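Local coordinates for protein member of DUF4221 family (Bacteroides vulgatus, PDB 3S9J) that is of unknown function but folds as a six-bladed beta-propeller that holds sodium ions in the crystal, at residues A[206-211]-A[270-275]; A[287-292]-A[297-302]; A[116-121]-A[145-150]. All blocks are in the same frame, centred on the assembly; numbering follows the deposited sequence. Where two conformers were deposited one is given.

Contact 1: residues A[206-211]-A[270-275]; sequences NYKESR and IMYDKY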
loop_
_atom_site.group_PDB
_atom_site.type_symbol
_atom_site.label_atom_id
_atom_site.label_comp_id
_atom_site.label_asym_id
_atom_site.label_seq_id
_atom_site.Cartn_x
_atom_site.Cartn_y
_atom_site.Cartn_z
ATOM N N ASN A 206 -1.822 1.492 13.297
ATOM C CA ASN A 206 -0.989 1.150 14.445
ATOM C C ASN A 206 -1.936 0.586 15.501
ATOM O O ASN A 206 -2.704 1.323 16.112
ATOM C CB ASN A 206 -0.295 2.453 14.892
ATOM C CG ASN A 206 0.375 2.371 16.262
ATOM O OD1 ASN A 206 0.120 1.467 17.058
ATOM N ND2 ASN A 206 1.227 3.351 16.543
ATOM N N TYR A 207 -1.924 -0.730 15.664
ATOM C CA TYR A 207 -2.863 -1.393 16.585
ATOM C C TYR A 207 -2.515 -1.154 18.043
ATOM O O TYR A 207 -3.392 -1.148 18.895
ATOM C CB TYR A 207 -2.964 -2.888 16.309
ATOM C CG TYR A 207 -3.748 -3.219 15.039
ATOM C CD1 TYR A 207 -5.149 -3.290 15.063
ATOM C CD2 TYR A 207 -3.096 -3.487 13.842
ATOM C CE1 TYR A 207 -5.871 -3.594 13.935
ATOM C CE2 TYR A 207 -3.815 -3.786 12.685
ATOM C CZ TYR A 207 -5.208 -3.860 12.749
ATOM O OH TYR A 207 -5.947 -4.161 11.626
ATOM N N LYS A 208 -1.236 -0.947 18.324
ATOM C CA LYS A 208 -0.793 -0.617 19.685
ATOM C C LYS A 208 -1.537 0.600 20.233
ATOM O O LYS A 208 -1.999 0.601 21.380
ATOM C CB LYS A 208 0.717 -0.342 19.673
ATOM C CG LYS A 208 1.356 0.062 21.035
ATOM C CD LYS A 208 2.773 0.646 20.787
ATOM C CE LYS A 208 3.319 1.425 21.961
ATOM N NZ LYS A 208 4.106 0.554 22.870
ATOM N N GLU A 209 -1.621 1.656 19.428
ATOM C CA GLU A 209 -2.235 2.916 19.866
ATOM C C GLU A 209 -3.600 3.152 19.235
ATOM O O GLU A 209 -4.184 4.210 19.455
ATOM C CB GLU A 209 -1.326 4.113 19.533
ATOM C CG GLU A 209 0.063 4.053 20.133
ATOM C CD GLU A 209 0.058 4.133 21.661
ATOM O OE1 GLU A 209 -0.970 4.530 22.245
ATOM O OE2 GLU A 209 1.092 3.802 22.266
ATOM N N SER A 210 -4.098 2.192 18.456
ATOM C CA SER A 210 -5.373 2.334 17.740
ATOM C C SER A 210 -5.382 3.632 16.932
ATOM O O SER A 210 -6.247 4.514 17.094
ATOM C CB SER A 210 -6.551 2.239 18.730
ATOM O OG SER A 210 -6.695 0.887 19.115
ATOM N N ARG A 211 -4.381 3.736 16.059
ATOM C CA ARG A 211 -4.025 4.992 15.433
ATOM C C ARG A 211 -3.854 4.804 13.917
ATOM O O ARG A 211 -3.089 3.963 13.468
ATOM C CB ARG A 211 -2.725 5.510 16.070
ATOM C CG ARG A 211 -2.130 6.749 15.471
ATOM C CD ARG A 211 -0.985 7.267 16.332
ATOM N NE ARG A 211 -1.512 7.865 17.561
ATOM C CZ ARG A 211 -0.852 7.983 18.703
ATOM N NH1 ARG A 211 0.399 7.557 18.818
ATOM N NH2 ARG A 211 -1.461 8.532 19.743
ATOM N N ILE A 270 3.290 5.188 3.392
ATOM C CA ILE A 270 3.534 5.403 4.809
ATOM C C ILE A 270 3.383 4.033 5.485
ATOM O O ILE A 270 2.401 3.329 5.284
ATOM C CB ILE A 270 2.629 6.524 5.428
ATOM C CG1 ILE A 270 2.983 6.797 6.915
ATOM C CG2 ILE A 270 1.141 6.199 5.273
ATOM C CD1 ILE A 270 4.392 7.398 7.120
HETATM N N MSE A 271 4.375 3.658 6.289
HETATM C CA MSE A 271 4.420 2.330 6.884
HETATM C C MSE A 271 4.761 2.426 8.360
HETATM O O MSE A 271 5.736 3.073 8.737
HETATM C CB MSE A 271 5.463 1.458 6.181
HETATM C CG MSE A 271 5.249 1.326 4.754
HETATM SE SE MSE A 271 6.584 0.105 3.998
HETATM C CE MSE A 271 6.566 -1.180 4.945
ATOM N N TYR A 272 3.974 1.745 9.188
ATOM C CA TYR A 272 4.255 1.645 10.606
ATOM C C TYR A 272 5.111 0.424 10.876
ATOM O O TYR A 272 4.866 -0.636 10.323
ATOM C CB TYR A 272 2.945 1.528 11.398
ATOM C CG TYR A 272 3.161 1.357 12.878
ATOM C CD1 TYR A 272 3.910 2.263 13.580
ATOM C CD2 TYR A 272 2.591 0.306 13.567
ATOM C CE1 TYR A 272 4.130 2.107 14.940
ATOM C CE2 TYR A 272 2.804 0.145 14.945
ATOM C CZ TYR A 272 3.565 1.043 15.619
ATOM O OH TYR A 272 3.804 0.923 16.982
ATOM N N ASP A 273 6.139 0.594 11.705
ATOM C CA ASP A 273 7.017 -0.480 12.145
ATOM C C ASP A 273 6.610 -0.831 13.587
ATOM O O ASP A 273 6.938 -0.086 14.530
ATOM C CB ASP A 273 8.473 0.020 12.088
ATOM C CG ASP A 273 9.500 -1.022 12.507
ATOM O OD1 ASP A 273 9.169 -1.934 13.316
ATOM O OD2 ASP A 273 10.660 -0.905 12.010
ATOM N N LYS A 274 5.891 -1.950 13.733
ATOM C CA LYS A 274 5.336 -2.397 15.031
ATOM C C LYS A 274 6.417 -2.889 15.990
ATOM O O LYS A 274 6.176 -2.952 17.184
ATOM C CB LYS A 274 4.253 -3.491 14.840
ATOM C CG LYS A 274 4.746 -4.851 14.299
ATOM C CD LYS A 274 3.582 -5.772 13.757
ATOM C CE LYS A 274 4.095 -6.825 12.688
ATOM N NZ LYS A 274 3.188 -7.988 12.154
ATOM N N TYR A 275 7.598 -3.233 15.470
ATOM C CA TYR A 275 8.683 -3.785 16.290
ATOM C C TYR A 275 9.503 -2.687 16.930
ATOM O O TYR A 275 9.849 -2.762 18.095
ATOM C CB TYR A 275 9.572 -4.740 15.484
ATOM C CG TYR A 275 8.767 -5.909 14.935
ATOM C CD1 TYR A 275 8.403 -6.963 15.761
ATOM C CD2 TYR A 275 8.346 -5.927 13.606
ATOM C CE1 TYR A 275 7.626 -8.026 15.291
ATOM C CE2 TYR A 275 7.589 -7.004 13.099
ATOM C CZ TYR A 275 7.227 -8.048 13.943
ATOM O OH TYR A 275 6.480 -9.090 13.473
#
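N206 lies against one face of the Y272 ring. CB sits over the ring, 3.9 Å from the centroid of Y272 and only 15° off the ring normal, a CH-pi contact. CG is anti to the backbone N (chi1 167°), which carries the amide outward across the same face toward the phenol end. There CG of N206 lies 3.5 Å from CZ of Y272. ND2 of N206 comes within 3.4 Å of CZ of Y272. The amide and ring planes are 12° apart, so the two groups stack nearly flat. OD1 of N206 lies 3.7 Å from CE2 of Y272 and accepts at 2.9 Å from N of E209, which sits above the carbonyl plane. This Asx motif, with a further bond of ND2 outside the two segments, probably holds the amide's rotation. No hydrogen bond joins the two segments. Y272 OH bonds instead to OD1 of N277, and CD of K208 passes 4.0 Å from OH of Y272. On the far ring face N of K274 lies near the rim. An alanine in place of Y272 is likely to leave the N206 amide without its stacking surface and N277 OD1 without its phenol partner. S210 and R211 both face N206 in a G1 beta bulge, which closes the hairpin from strand 201-206 to strand 211-216. Y272 belongs to strand 266-273, the first of the next propeller blade. The contact joins the first strands of two successive blades, and D204 OD2, two residues before N206, accepts from Y272 N.

Contact 2: residues A[287-292]-A[297-302]; sequences YKLAPN and ETPKGK. With FMT (formic acid), chain K.
Y287 lies beside P299, the first residue of a type I beta turn that runs to K302. Both belong to the long loop between strands 278-284 and 304-309 of one propeller blade, so the contact folds this loop back on itself. The Y287 side chain and the P299 ring run alongside each other in opposite directions. CG of Y287 is anti to its backbone N (chi1 -163°), which sends the ring along the turn. CE2 of Y287 comes 3.3 Å from CG of P299. CE1 of Y287, across the ring from CE2, lies 3.5 Å from C of G301. Both approaches are oblique to the ring. In one of two conformers, CD1 of L289 lies 3.8 Å from CG of P299, the side chains crossing at about a right angle. At the base of the side chain, CB of Y287 meets CG of K302 at 4.0 Å. The turn is closed by K302 N bonding to P299 O at 3.1 Å. Fit is close at G301, where any CB would fall 3.1 Å from OH of Y287. That hydroxyl is bonded to E293 OE2. Extended K302 runs past Y287 to a salt bridge with E284, and its NZ also bonds to the carbonyls of N262 and N264. NZ of K300 donates at 2.6 Å to O1 of a formic acid, probably from the crystallisation liquor, which Y26 OH and L345 N also bond.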
loop_
_atom_site.group_PDB
_atom_site.type_symbol
_atom_site.label_atom_id
_atom_site.label_comp_id
_atom_site.label_asym_id
_atom_site.label_seq_id
_atom_site.Cartn_x
_atom_site.Cartn_y
_atom_site.Cartn_z
ATOM N N TYR A 287 11.954 13.202 -11.681
ATOM C CA TYR A 287 12.375 12.450 -12.846
ATOM C C TYR A 287 11.673 12.999 -14.071
ATOM O O TYR A 287 10.647 13.707 -13.972
ATOM C CB TYR A 287 11.924 11.005 -12.610
ATOM C CG TYR A 287 12.556 9.916 -13.447
ATOM C CD1 TYR A 287 13.715 9.323 -13.051
ATOM C CD2 TYR A 287 11.936 9.461 -14.604
ATOM C CE1 TYR A 287 14.294 8.304 -13.800
ATOM C CE2 TYR A 287 12.487 8.443 -15.356
ATOM C CZ TYR A 287 13.662 7.856 -14.931
ATOM O OH TYR A 287 14.238 6.828 -15.635
ATOM N N LYS A 288 12.213 12.677 -15.232
ATOM C CA LYS A 288 11.577 12.979 -16.491
ATOM C C LYS A 288 11.503 11.684 -17.295
ATOM O O LYS A 288 12.527 11.139 -17.668
ATOM C CB LYS A 288 12.347 14.031 -17.268
ATOM C CG LYS A 288 11.519 14.814 -18.188
ATOM C CD LYS A 288 10.635 15.863 -17.409
ATOM C CE LYS A 288 9.724 16.596 -18.380
ATOM N NZ LYS A 288 8.829 17.622 -17.763
ATOM N N LEU A 289 10.280 11.237 -17.557
ATOM C CA LEU A 289 10.025 9.987 -18.309
ATOM C C LEU A 289 10.624 10.059 -19.693
ATOM O O LEU A 289 10.280 10.934 -20.478
ATOM C CB LEU A 289 8.511 9.725 -18.431
ATOM C CG LEU A 289 8.038 8.328 -18.872
ATOM C CD1 LEU A 289 7.978 7.423 -17.671
ATOM C CD2 LEU A 289 6.668 8.494 -19.510
ATOM N N ALA A 290 11.528 9.130 -20.006
ATOM C CA ALA A 290 12.178 9.093 -21.310
ATOM C C ALA A 290 11.255 8.413 -22.344
ATOM O O ALA A 290 10.366 7.642 -21.971
ATOM C CB ALA A 290 13.539 8.350 -21.222
ATOM N N PRO A 291 11.458 8.715 -23.631
ATOM C CA PRO A 291 10.576 8.174 -24.671
ATOM C C PRO A 291 10.363 6.660 -24.563
ATOM O O PRO A 291 9.244 6.167 -24.661
ATOM C CB PRO A 291 11.308 8.546 -25.953
ATOM C CG PRO A 291 11.927 9.854 -25.653
ATOM C CD PRO A 291 12.299 9.804 -24.162
ATOM N N ASN A 292 11.409 5.926 -24.290
ATOM C CA ASN A 292 11.238 4.456 -24.309
ATOM C C ASN A 292 10.613 3.904 -23.021
ATOM O O ASN A 292 10.380 2.697 -22.899
ATOM C CB ASN A 292 12.581 3.795 -24.617
ATOM C CG ASN A 292 13.172 4.255 -25.956
ATOM O OD1 ASN A 292 12.434 4.607 -26.892
ATOM N ND2 ASN A 292 14.505 4.278 -26.042
ATOM N N GLU A 297 3.803 3.207 -15.454
ATOM C CA GLU A 297 4.468 2.641 -14.275
ATOM C C GLU A 297 5.659 3.490 -13.858
ATOM O O GLU A 297 6.247 4.199 -14.691
ATOM C CB GLU A 297 4.916 1.201 -14.559
ATOM C CG GLU A 297 3.744 0.192 -14.800
ATOM C CD GLU A 297 2.806 -0.056 -13.574
ATOM O OE1 GLU A 297 3.260 0.041 -12.404
ATOM O OE2 GLU A 297 1.620 -0.409 -13.797
ATOM N N THR A 298 6.011 3.422 -12.583
ATOM C CA THR A 298 7.174 4.140 -12.072
ATOM C C THR A 298 8.428 3.647 -12.793
ATOM O O THR A 298 8.685 2.410 -12.930
ATOM C CB THR A 298 7.317 3.976 -10.549
ATOM O OG1 THR A 298 6.105 4.417 -9.917
ATOM C CG2 THR A 298 8.560 4.755 -10.025
ATOM N N PRO A 299 9.219 4.589 -13.324
ATOM C CA PRO A 299 10.408 4.179 -14.035
ATOM C C PRO A 299 11.392 3.430 -13.157
ATOM O O PRO A 299 11.535 3.743 -11.975
ATOM C CB PRO A 299 11.049 5.531 -14.454
ATOM C CG PRO A 299 9.932 6.453 -14.515
ATOM C CD PRO A 299 8.998 6.048 -13.428
ATOM N N LYS A 300 12.095 2.480 -13.764
ATOM C CA LYS A 300 13.036 1.643 -13.012
ATOM C C LYS A 300 14.172 2.503 -12.476
ATOM O O LYS A 300 14.810 2.152 -11.498
ATOM C CB LYS A 300 13.602 0.538 -13.899
ATOM C CG LYS A 300 12.567 -0.309 -14.622
ATOM C CD LYS A 300 11.492 -0.828 -13.743
ATOM C CE LYS A 300 10.597 -1.770 -14.553
ATOM N NZ LYS A 300 9.593 -2.333 -13.697
ATOM N N GLY A 301 14.441 3.646 -13.121
ATOM C CA GLY A 301 15.516 4.520 -12.675
ATOM C C GLY A 301 15.146 5.610 -11.683
ATOM O O GLY A 301 16.012 6.396 -11.299
ATOM N N LYS A 302 13.891 5.651 -11.236
ATOM C CA LYS A 302 13.463 6.733 -10.345
ATOM C C LYS A 302 14.120 6.586 -8.973
ATOM O O LYS A 302 14.097 5.529 -8.379
ATOM C CB LYS A 302 11.930 6.823 -10.246
ATOM C CG LYS A 302 11.460 8.208 -9.736
ATOM C CD LYS A 302 9.936 8.338 -9.833
ATOM C CE LYS A 302 9.499 9.795 -9.595
ATOM N NZ LYS A 302 7.995 10.007 -9.451
HETATM C C FMT K . 10.844 -5.080 -12.176
HETATM O O1 FMT K . 11.253 -3.903 -12.391
HETATM O O2 FMT K . 9.739 -5.509 -12.542
#

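Contact 3: residues A[116-121]-A[145-150]; sequences YNFQTP and IFLRQE. With FMT (formic acid), chain L.
F118, just past the last strand (112-117) of one propeller blade, reaches toward L147 on strand 144-148 of the next blade and Q149 just after it. The touch is light. CE2 of F118 is 4.4 Å from CG of L147. The other side of the ring is similar, with CE1 of F118 4.4 Å from NE2 of Q149. Both partners meet the ring obliquely. F118 and L147 each have a second deposited conformer, so these approaches are to be read with caution. L128, Q170 and V177 also touch the F118 side chain. In a beta-propeller neighbouring blades pack through their faces, and here the buried seam lies between the four-stranded sheets ending in strand 112-117 and containing strand 144-148. Q149 keeps its amide at this seam by bending twice (chi1 -70°, chi2 -72°). NE2 of Q149 comes back to O of R148 at 3.0 Å, tilted from the carbonyl plane, while Q149 OE1 takes a bond from T126. The polar ends of this buried amide are thus both engaged. On the first segment, ND2 of N117 donates to OE1 of Q119 at 2.9 Å in an almost straight bond (174°). OG1 of T120 donates at 2.6 Å to O2 of a formic acid, probably from the crystallisation liquor, and is also bonded to R124 N. R124 NE and E122 N hold the same molecule.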
loop_
_atom_site.group_PDB
_atom_site.type_symbol
_atom_site.label_atom_id
_atom_site.label_comp_id
_atom_site.label_asym_id
_atom_site.label_seq_id
_atom_site.Cartn_x
_atom_site.Cartn_y
_atom_site.Cartn_z
ATOM N N TYR A 116 -19.433 -11.143 0.791
ATOM C CA TYR A 116 -20.130 -9.923 1.120
ATOM C C TYR A 116 -20.243 -9.035 -0.114
ATOM O O TYR A 116 -19.255 -8.735 -0.754
ATOM C CB TYR A 116 -19.386 -9.111 2.160
ATOM C CG TYR A 116 -19.000 -9.844 3.420
ATOM C CD1 TYR A 116 -17.783 -10.507 3.506
ATOM C CD2 TYR A 116 -19.817 -9.822 4.548
ATOM C CE1 TYR A 116 -17.399 -11.175 4.654
ATOM C CE2 TYR A 116 -19.428 -10.467 5.721
ATOM C CZ TYR A 116 -18.218 -11.149 5.772
ATOM O OH TYR A 116 -17.815 -11.783 6.911
ATOM N N ASN A 117 -21.440 -8.534 -0.381
ATOM C CA ASN A 117 -21.615 -7.452 -1.344
ATOM C C ASN A 117 -21.154 -6.153 -0.725
ATOM O O ASN A 117 -21.523 -5.828 0.404
ATOM C CB ASN A 117 -23.084 -7.369 -1.766
ATOM C CG ASN A 117 -23.362 -6.249 -2.752
ATOM O OD1 ASN A 117 -22.848 -6.267 -3.870
ATOM N ND2 ASN A 117 -24.174 -5.257 -2.340
ATOM N N PHE A 118 -20.320 -5.396 -1.436
ATOM C CA PHE A 118 -19.816 -4.123 -0.898
ATOM C C PHE A 118 -20.097 -3.044 -1.938
ATOM O O PHE A 118 -19.469 -2.976 -2.999
ATOM C CB PHE A 118 -18.312 -4.182 -0.534
ATOM C CG PHE A 118 -17.807 -3.056 0.391
ATOM C CD1 PHE A 118 -18.054 -1.709 0.128
ATOM C CD2 PHE A 118 -16.967 -3.353 1.459
ATOM C CE1 PHE A 118 -17.532 -0.708 0.940
ATOM C CE2 PHE A 118 -16.442 -2.362 2.280
ATOM C CZ PHE A 118 -16.726 -1.026 2.022
ATOM N N GLN A 119 -21.076 -2.212 -1.622
ATOM C CA GLN A 119 -21.443 -1.067 -2.455
ATOM C C GLN A 119 -21.661 0.063 -1.486
ATOM O O GLN A 119 -21.661 -0.145 -0.254
ATOM C CB GLN A 119 -22.740 -1.360 -3.212
ATOM C CG GLN A 119 -22.588 -2.432 -4.282
ATOM C CD GLN A 119 -23.939 -2.836 -4.883
ATOM O OE1 GLN A 119 -24.894 -3.180 -4.168
ATOM N NE2 GLN A 119 -24.019 -2.797 -6.207
ATOM N N THR A 120 -21.879 1.255 -2.012
ATOM C CA THR A 120 -22.172 2.379 -1.159
ATOM C C THR A 120 -23.527 2.094 -0.500
ATOM O O THR A 120 -24.314 1.259 -0.981
ATOM C CB THR A 120 -22.240 3.702 -1.917
ATOM O OG1 THR A 120 -23.384 3.714 -2.782
ATOM C CG2 THR A 120 -20.918 3.939 -2.745
ATOM N N PRO A 121 -23.809 2.785 0.600
ATOM C CA PRO A 121 -25.163 2.632 1.200
ATOM C C PRO A 121 -26.302 2.771 0.186
ATOM O O PRO A 121 -27.242 1.962 0.197
ATOM C CB PRO A 121 -25.186 3.743 2.246
ATOM C CG PRO A 121 -23.771 3.764 2.775
ATOM C CD PRO A 121 -22.888 3.518 1.500
ATOM N N ILE A 145 -14.160 -4.304 8.752
ATOM C CA ILE A 145 -12.992 -4.025 7.912
ATOM C C ILE A 145 -13.140 -2.621 7.332
ATOM O O ILE A 145 -14.188 -2.280 6.807
ATOM C CB ILE A 145 -12.814 -5.061 6.812
ATOM C CG1 ILE A 145 -11.479 -4.773 6.082
ATOM C CG2 ILE A 145 -14.014 -5.112 5.867
ATOM C CD1 ILE A 145 -11.087 -5.807 5.116
ATOM N N PHE A 146 -12.070 -1.835 7.435
ATOM C CA PHE A 146 -12.008 -0.446 7.002
ATOM C C PHE A 146 -11.133 -0.363 5.794
ATOM O O PHE A 146 -10.019 -0.919 5.784
ATOM C CB PHE A 146 -11.398 0.398 8.088
ATOM C CG PHE A 146 -12.296 0.616 9.257
ATOM C CD1 PHE A 146 -12.574 -0.425 10.152
ATOM C CD2 PHE A 146 -12.852 1.875 9.491
ATOM C CE1 PHE A 146 -13.393 -0.204 11.244
ATOM C CE2 PHE A 146 -13.684 2.078 10.596
ATOM C CZ PHE A 146 -13.942 1.048 11.457
ATOM N N LEU A 147 -11.620 0.346 4.788
ATOM C CA LEU A 147 -11.046 0.431 3.435
ATOM C C LEU A 147 -11.022 1.891 2.966
ATOM O O LEU A 147 -11.959 2.616 3.248
ATOM C CB LEU A 147 -11.949 -0.291 2.407
ATOM C CG LEU A 147 -12.069 -1.822 2.316
ATOM C CD1 LEU A 147 -12.081 -2.243 0.862
ATOM C CD2 LEU A 147 -10.966 -2.528 3.025
ATOM N N ARG A 148 -10.046 2.250 2.143
ATOM C CA ARG A 148 -10.057 3.540 1.470
ATOM C C ARG A 148 -11.255 3.651 0.561
ATOM O O ARG A 148 -11.685 2.669 -0.060
ATOM C CB ARG A 148 -8.763 3.693 0.641
ATOM C CG ARG A 148 -8.733 4.817 -0.343
ATOM C CD ARG A 148 -7.317 4.982 -0.914
ATOM N NE ARG A 148 -7.312 5.887 -2.052
ATOM C CZ ARG A 148 -7.540 5.554 -3.319
ATOM N NH1 ARG A 148 -7.814 4.301 -3.671
ATOM N NH2 ARG A 148 -7.514 6.513 -4.244
ATOM N N GLN A 149 -11.759 4.869 0.428
ATOM C CA GLN A 149 -12.796 5.163 -0.536
ATOM C C GLN A 149 -12.343 6.287 -1.497
ATOM O O GLN A 149 -11.641 7.217 -1.091
ATOM C CB GLN A 149 -14.080 5.551 0.186
ATOM C CG GLN A 149 -14.695 4.346 0.883
ATOM C CD GLN A 149 -15.307 3.372 -0.090
ATOM O OE1 GLN A 149 -16.410 3.596 -0.603
ATOM N NE2 GLN A 149 -14.616 2.287 -0.349
ATOM N N GLU A 150 -12.732 6.123 -2.761
ATOM C CA GLU A 150 -12.401 7.102 -3.800
ATOM C C GLU A 150 -13.562 8.111 -3.955
ATOM O O GLU A 150 -14.597 8.002 -3.280
ATOM C CB GLU A 150 -12.038 6.368 -5.114
ATOM C CG GLU A 150 -10.714 5.541 -5.031
ATOM C CD GLU A 150 -10.292 4.918 -6.361
ATOM O OE1 GLU A 150 -10.974 5.197 -7.366
ATOM O OE2 GLU A 150 -9.291 4.146 -6.417
HETATM C C FMT L . -23.896 6.762 -1.679
HETATM O O1 FMT L . -24.260 6.181 -0.628
HETATM O O2 FMT L . -23.919 6.267 -2.828
#

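From the N terminus, strand 8-19 joins the sheet of the C-terminal strand 354-364, which closes the propeller ring. Contact 3 comes first and closes the chain between 116 and 150, tying the blade that ends in strand 112-117 to the one that follows. Contact 1 opens afterwards, at 206, and joins the next two blades, with 58 residues between its segments. Contact 2 lies later still, inside the loop between strands 278-284 and 304-309, in the same blade as strand 266-273 of contact 1. The three run in series: none nests or crosses. Contacts 1 and 3 have centres 23 Å apart. Contact 2 lies across the chain centre from both, with centres 32 and 33 Å away.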